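Diacylglycerol O-acyltransferase (PDB 6CHJ) probably catalyses the transfer of acyl groups from acyl-CoA to diacylglycerol in triacylglycerol synthesis and belongs to the wax ester synthase/diacylglycerol acyltransferase family. Local coordinates at residues D38-L43 / F82-L87; L97-A102 / E116-E121. All blocks are in the same frame, centred on the assembly; numbering follows the deposited sequence.

Contact 1. Residues D38-L43 / F82-L87; sequences DYVAQL and FRFEAL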
loop_
_atom_site.group_PDB
_atom_site.type_symbol
_atom_site.label_atom_id
_atom_site.label_comp_id
_atom_site.label_asym_id
_atom_site.label_seq_id
_atom_site.Cartn_x
_atom_site.Cartn_y
_atom_site.Cartn_z
ATOM N N ASP B 38 -21.433 -19.368 -2.377
ATOM C CA ASP B 38 -20.569 -18.618 -1.478
ATOM C C ASP B 38 -19.227 -19.316 -1.272
ATOM O O ASP B 38 -18.639 -19.246 -0.190
ATOM C CB ASP B 38 -21.272 -18.393 -0.141
ATOM C CG ASP B 38 -21.478 -19.693 0.659
ATOM O OD1 ASP B 38 -21.358 -20.807 0.090
ATOM O OD2 ASP B 38 -21.760 -19.590 1.875
ATOM N N TYR B 39 -18.703 -19.959 -2.324
ATOM C CA TYR B 39 -17.532 -20.830 -2.178
ATOM C C TYR B 39 -16.275 -20.072 -1.763
ATOM O O TYR B 39 -15.409 -20.643 -1.088
ATOM C CB TYR B 39 -17.252 -21.590 -3.482
ATOM C CG TYR B 39 -15.868 -22.209 -3.531
ATOM C CD1 TYR B 39 -15.553 -23.319 -2.759
ATOM C CD2 TYR B 39 -14.866 -21.665 -4.336
ATOM C CE1 TYR B 39 -14.283 -23.889 -2.798
ATOM C CE2 TYR B 39 -13.590 -22.217 -4.375
ATOM C CZ TYR B 39 -13.302 -23.331 -3.604
ATOM O OH TYR B 39 -12.031 -23.883 -3.635
ATOM N N VAL B 40 -16.123 -18.812 -2.168
ATOM C CA VAL B 40 -14.872 -18.134 -1.842
ATOM C C VAL B 40 -14.843 -17.778 -0.357
ATOM O O VAL B 40 -13.853 -18.051 0.337
ATOM C CB VAL B 40 -14.640 -16.909 -2.748
ATOM C CG1 VAL B 40 -13.221 -16.404 -2.588
ATOM C CG2 VAL B 40 -14.863 -17.292 -4.218
ATOM N N ALA B 41 -15.952 -17.240 0.170
ATOM C CA ALA B 41 -16.001 -16.945 1.603
ATOM C C ALA B 41 -15.719 -18.195 2.435
ATOM O O ALA B 41 -14.977 -18.130 3.429
ATOM C CB ALA B 41 -17.344 -16.325 1.971
ATOM N N GLN B 42 -16.257 -19.352 2.017
ATOM C CA GLN B 42 -15.889 -20.624 2.645
ATOM C C GLN B 42 -14.386 -20.865 2.567
ATOM O O GLN B 42 -13.772 -21.329 3.536
ATOM C CB GLN B 42 -16.627 -21.792 1.976
ATOM C CG GLN B 42 -18.134 -21.682 1.957
ATOM C CD GLN B 42 -18.858 -22.987 2.251
ATOM O OE1 GLN B 42 -18.933 -23.890 1.403
ATOM N NE2 GLN B 42 -19.413 -23.084 3.455
ATOM N N LEU B 43 -13.783 -20.580 1.402
ATOM C CA LEU B 43 -12.353 -20.831 1.223
ATOM C C LEU B 43 -11.517 -19.942 2.138
ATOM O O LEU B 43 -10.540 -20.398 2.759
ATOM C CB LEU B 43 -11.955 -20.613 -0.240
ATOM C CG LEU B 43 -10.450 -20.681 -0.530
ATOM C CD1 LEU B 43 -9.848 -21.947 0.052
ATOM C CD2 LEU B 43 -10.159 -20.579 -2.044
ATOM N N PHE B 82 -2.204 -12.863 4.926
ATOM C CA PHE B 82 -3.305 -13.402 4.134
ATOM C C PHE B 82 -4.517 -12.486 4.216
ATOM O O PHE B 82 -4.931 -12.102 5.311
ATOM C CB PHE B 82 -3.691 -14.802 4.603
ATOM C CG PHE B 82 -4.927 -15.321 3.944
ATOM C CD1 PHE B 82 -4.989 -15.425 2.560
ATOM C CD2 PHE B 82 -6.034 -15.690 4.697
ATOM C CE1 PHE B 82 -6.127 -15.895 1.936
ATOM C CE2 PHE B 82 -7.172 -16.165 4.092
ATOM C CZ PHE B 82 -7.224 -16.265 2.700
ATOM N N ARG B 83 -5.108 -12.159 3.064
ATOM C CA ARG B 83 -6.159 -11.154 3.032
ATOM C C ARG B 83 -7.283 -11.587 2.112
ATOM O O ARG B 83 -7.047 -12.116 1.020
ATOM C CB ARG B 83 -5.617 -9.794 2.588
ATOM C CG ARG B 83 -4.555 -9.300 3.533
ATOM C CD ARG B 83 -4.260 -7.852 3.395
ATOM N NE ARG B 83 -2.987 -7.568 4.053
ATOM C CZ ARG B 83 -2.234 -6.516 3.776
ATOM N NH1 ARG B 83 -2.637 -5.656 2.854
ATOM N NH2 ARG B 83 -1.078 -6.330 4.402
ATOM N N PHE B 84 -8.501 -11.336 2.564
ATOM C CA PHE B 84 -9.727 -11.667 1.869
ATOM C C PHE B 84 -10.350 -10.346 1.447
ATOM O O PHE B 84 -10.717 -9.527 2.299
ATOM C CB PHE B 84 -10.655 -12.472 2.780
ATOM C CG PHE B 84 -11.916 -12.964 2.115
ATOM C CD1 PHE B 84 -11.967 -13.180 0.740
ATOM C CD2 PHE B 84 -13.053 -13.221 2.875
ATOM C CE1 PHE B 84 -13.131 -13.631 0.137
ATOM C CE2 PHE B 84 -14.229 -13.685 2.283
ATOM C CZ PHE B 84 -14.267 -13.891 0.912
ATOM N N GLU B 85 -10.449 -10.131 0.134
ATOM C CA GLU B 85 -10.942 -8.881 -0.412
ATOM C C GLU B 85 -11.921 -9.199 -1.529
ATOM O O GLU B 85 -12.069 -10.351 -1.952
ATOM C CB GLU B 85 -9.791 -7.994 -0.930
ATOM C CG GLU B 85 -9.034 -7.225 0.154
ATOM C CD GLU B 85 -7.515 -7.398 0.049
ATOM O OE1 GLU B 85 -7.054 -8.157 -0.829
ATOM O OE2 GLU B 85 -6.782 -6.779 0.850
ATOM N N ALA B 86 -12.572 -8.154 -2.024
ATOM C CA ALA B 86 -13.689 -8.303 -2.929
ATOM C C ALA B 86 -13.621 -7.214 -3.979
ATOM O O ALA B 86 -13.145 -6.105 -3.713
ATOM C CB ALA B 86 -15.028 -8.206 -2.188
ATOM N N LEU B 87 -14.116 -7.554 -5.211
ATOM C CA LEU B 87 -14.072 -6.534 -6.237
ATOM C C LEU B 87 -15.320 -5.669 -6.159
ATOM O O LEU B 87 -16.386 -6.149 -5.788
ATOM C CB LEU B 87 -13.982 -7.174 -7.619
ATOM C CG LEU B 87 -12.683 -7.905 -7.960
ATOM C CD1 LEU B 87 -12.789 -8.394 -9.362
ATOM C CD2 LEU B 87 -11.440 -7.008 -7.781
#
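Between residues 38-43 and 82-87 the contact is carried by one aromatic ring, that of Phe84, against Val40 and Ala41 in the first turn of helix 39-49. The strand enters with Phe82, whose CB also faces the helix; its ring packs farther along, on Leu47 and Arg48, and meets the ring of Trp165. Arg83 turns to the opposite face of the sheet, against Glu103; its NE donates to the carbonyl oxygen of His80, just before the strand, while its backbone bonds to Val117 and Leu119. Phe84 follows, its CG anti to the backbone N (chi1 -175°); the ring extends to the helix and rests its far end on the backbone there, Phe84 CZ lying 3.6 Å from Ala41 CA. The methyl of Ala41 sits beside the same end, CB to CZ 4.1 Å, and Val40 contributes one branch, CG1, at 3.9 Å from Phe84 CE1. No hydrogen bond crosses between the segments; the ring meets a methyl branch, a methyl group and helix backbone. Strand 82-86 is one of the two edge strands, within this chain, of a mixed sheet in a fold probably related to the CoA-dependent acyltransferases, and helix 39-49 covers one face of that sheet. Ala44 and Arg48 continue the seat of the Phe84 ring, and Thr89 of the second subunit packs on both Phe84 and Ala41. Glu85 turns to the other face, toward Phe99, and its backbone bonds to Leu119 and Glu121. Ala86 packs on Glu121 and on Leu87 of the second subunit, and the chain's own Leu87 lies against Leu96, Phe99 and Ile120.

Contact 2. Residues L97-A102 / E116-E121; sequences LSFVSA and EVHLIE
In the beta-alpha-beta unit formed by strand 82-86, helix 93-105 and strand 115-121, Phe99 of the helix packs down onto His118 and Ile120 of the second strand. Its CG stands anti to the backbone N (chi1 172°), which sends the ring toward the sheet. Ile120 rises to meet it from the strand: CG1 forms a CH-pi contact over one face, 4.1 Å from the ring centroid and offset toward the rim, while CD1 lies 3.5 Å from Phe99 CD2. His118 comes in at the edge of the same ring, near its plane, with ND1 3.6 Å from Phe99 CZ. The two ring planes are inclined at 63°, a distinctly oblique meeting. Both imidazole nitrogens are held by carboxylates, which fixes the rotation of the buried ring. Glu85 OE1 binds ND1; NE2 donates to Glu116 OE1, 2.8 Å away, in a nearly straight bond (164°) close to the imidazole plane and on the anti side of the carboxylate. Phe99, packed on the strand residues that face the helix, thus fills the helix-sheet interface of a beta-alpha-beta crossover, whose two strands, 82-86 and 115-121, are parallel neighbours.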
loop_
_atom_site.group_PDB
_atom_site.type_symbol
_atom_site.label_atom_id
_atom_site.label_comp_id
_atom_site.label_asym_id
_atom_site.label_seq_id
_atom_site.Cartn_x
_atom_site.Cartn_y
_atom_site.Cartn_z
ATOM N N LEU B 97 -8.174 -5.988 -12.543
ATOM C CA LEU B 97 -6.864 -5.459 -12.868
ATOM C C LEU B 97 -6.598 -4.175 -12.108
ATOM O O LEU B 97 -5.446 -3.922 -11.740
ATOM C CB LEU B 97 -6.725 -5.236 -14.373
ATOM C CG LEU B 97 -6.842 -6.510 -15.225
ATOM C CD1 LEU B 97 -6.659 -6.197 -16.701
ATOM C CD2 LEU B 97 -5.883 -7.612 -14.790
ATOM N N SER B 98 -7.655 -3.381 -11.855
ATOM C CA SER B 98 -7.524 -2.200 -11.006
ATOM C C SER B 98 -7.115 -2.589 -9.607
ATOM O O SER B 98 -6.301 -1.897 -8.980
ATOM C CB SER B 98 -8.828 -1.416 -10.952
ATOM O OG SER B 98 -9.432 -1.382 -12.230
ATOM N N PHE B 99 -7.667 -3.691 -9.099
ATOM C CA PHE B 99 -7.303 -4.137 -7.762
ATOM C C PHE B 99 -5.817 -4.460 -7.699
ATOM O O PHE B 99 -5.131 -4.085 -6.742
ATOM C CB PHE B 99 -8.142 -5.351 -7.326
ATOM C CG PHE B 99 -7.676 -5.961 -6.023
ATOM C CD1 PHE B 99 -8.223 -5.551 -4.812
ATOM C CD2 PHE B 99 -6.626 -6.890 -6.001
ATOM C CE1 PHE B 99 -7.755 -6.081 -3.601
ATOM C CE2 PHE B 99 -6.147 -7.412 -4.795
ATOM C CZ PHE B 99 -6.721 -7.009 -3.589
ATOM N N VAL B 100 -5.307 -5.182 -8.700
ATOM C CA VAL B 100 -3.895 -5.565 -8.669
ATOM C C VAL B 100 -2.997 -4.338 -8.847
ATOM O O VAL B 100 -1.921 -4.253 -8.236
ATOM C CB VAL B 100 -3.607 -6.651 -9.726
ATOM C CG1 VAL B 100 -2.112 -6.962 -9.782
ATOM C CG2 VAL B 100 -4.426 -7.930 -9.418
ATOM N N SER B 101 -3.442 -3.352 -9.631
ATOM C CA SER B 101 -2.639 -2.155 -9.874
ATOM C C SER B 101 -2.472 -1.338 -8.592
ATOM O O SER B 101 -1.363 -0.887 -8.268
ATOM C CB SER B 101 -3.282 -1.321 -10.987
ATOM O OG SER B 101 -3.620 -2.128 -12.117
ATOM N N ALA B 102 -3.567 -1.163 -7.841
ATOM C CA ALA B 102 -3.516 -0.525 -6.525
ATOM C C ALA B 102 -2.654 -1.321 -5.551
ATOM O O ALA B 102 -1.781 -0.766 -4.876
ATOM C CB ALA B 102 -4.938 -0.374 -5.963
ATOM N N GLU B 116 2.612 -11.376 0.684
ATOM C CA GLU B 116 1.178 -11.274 0.902
ATOM C C GLU B 116 0.478 -12.181 -0.094
ATOM O O GLU B 116 0.924 -12.308 -1.242
ATOM C CB GLU B 116 0.666 -9.850 0.721
ATOM C CG GLU B 116 1.187 -8.852 1.731
ATOM C CD GLU B 116 1.059 -7.412 1.257
ATOM O OE1 GLU B 116 0.206 -7.115 0.387
ATOM O OE2 GLU B 116 1.838 -6.571 1.751
ATOM N N VAL B 117 -0.613 -12.805 0.341
ATOM C CA VAL B 117 -1.549 -13.476 -0.556
ATOM C C VAL B 117 -2.907 -12.797 -0.413
ATOM O O VAL B 117 -3.419 -12.642 0.703
ATOM C CB VAL B 117 -1.666 -14.981 -0.258
ATOM C CG1 VAL B 117 -2.588 -15.635 -1.260
ATOM C CG2 VAL B 117 -0.301 -15.642 -0.238
ATOM N N HIS B 118 -3.492 -12.412 -1.541
ATOM C CA HIS B 118 -4.772 -11.720 -1.582
ATOM C C HIS B 118 -5.775 -12.615 -2.306
ATOM O O HIS B 118 -5.690 -12.801 -3.527
ATOM C CB HIS B 118 -4.623 -10.367 -2.282
ATOM C CG HIS B 118 -3.804 -9.366 -1.519
ATOM N ND1 HIS B 118 -4.314 -8.154 -1.099
ATOM C CD2 HIS B 118 -2.510 -9.394 -1.108
ATOM C CE1 HIS B 118 -3.375 -7.482 -0.455
ATOM N NE2 HIS B 118 -2.271 -8.213 -0.446
ATOM N N LEU B 119 -6.730 -13.163 -1.557
ATOM C CA LEU B 119 -7.842 -13.899 -2.136
ATOM C C LEU B 119 -8.967 -12.917 -2.447
ATOM O O LEU B 119 -9.529 -12.295 -1.539
ATOM C CB LEU B 119 -8.302 -15.007 -1.188
ATOM C CG LEU B 119 -9.586 -15.790 -1.497
ATOM C CD1 LEU B 119 -9.422 -16.519 -2.813
ATOM C CD2 LEU B 119 -9.936 -16.770 -0.348
ATOM N N ILE B 120 -9.309 -12.799 -3.727
ATOM C CA ILE B 120 -10.280 -11.826 -4.220
ATOM C C ILE B 120 -11.562 -12.562 -4.602
ATOM O O ILE B 120 -11.537 -13.484 -5.432
ATOM C CB ILE B 120 -9.732 -11.041 -5.424
ATOM C CG1 ILE B 120 -8.339 -10.441 -5.115
ATOM C CG2 ILE B 120 -10.736 -9.972 -5.860
ATOM C CD1 ILE B 120 -7.453 -10.288 -6.353
ATOM N N GLU B 121 -12.682 -12.143 -4.012
ATOM C CA GLU B 121 -14.025 -12.602 -4.337
ATOM C C GLU B 121 -14.727 -11.494 -5.110
ATOM O O GLU B 121 -14.135 -10.460 -5.428
ATOM C CB GLU B 121 -14.813 -12.996 -3.067
ATOM C CG GLU B 121 -15.433 -11.815 -2.273
ATOM C CD GLU B 121 -16.629 -12.225 -1.366
ATOM O OE1 GLU B 121 -16.736 -13.412 -0.992
ATOM O OE2 GLU B 121 -17.456 -11.346 -1.008
#

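How the contacts relate
From the N terminus, contact 1 closes first, bringing strand 82-86 back to helix 39-49 across an intervening hairpin, 59-64 with 67-72. Contact 2 opens only afterwards and closes a shorter loop, from helix 93-105 to strand 115-121; the two are in series, neither nested nor crossed. Their strands are parallel neighbours at one border of the same sheet, and the two helices cover its opposite faces, so the contacts fasten one helix to each face of the sheet, an alpha-beta-alpha layering at this edge of the catalytic domain. The segments also meet directly: Phe84 CZ packs 3.2 Å from Glu121 OE1. Both contacts touch the second subunit.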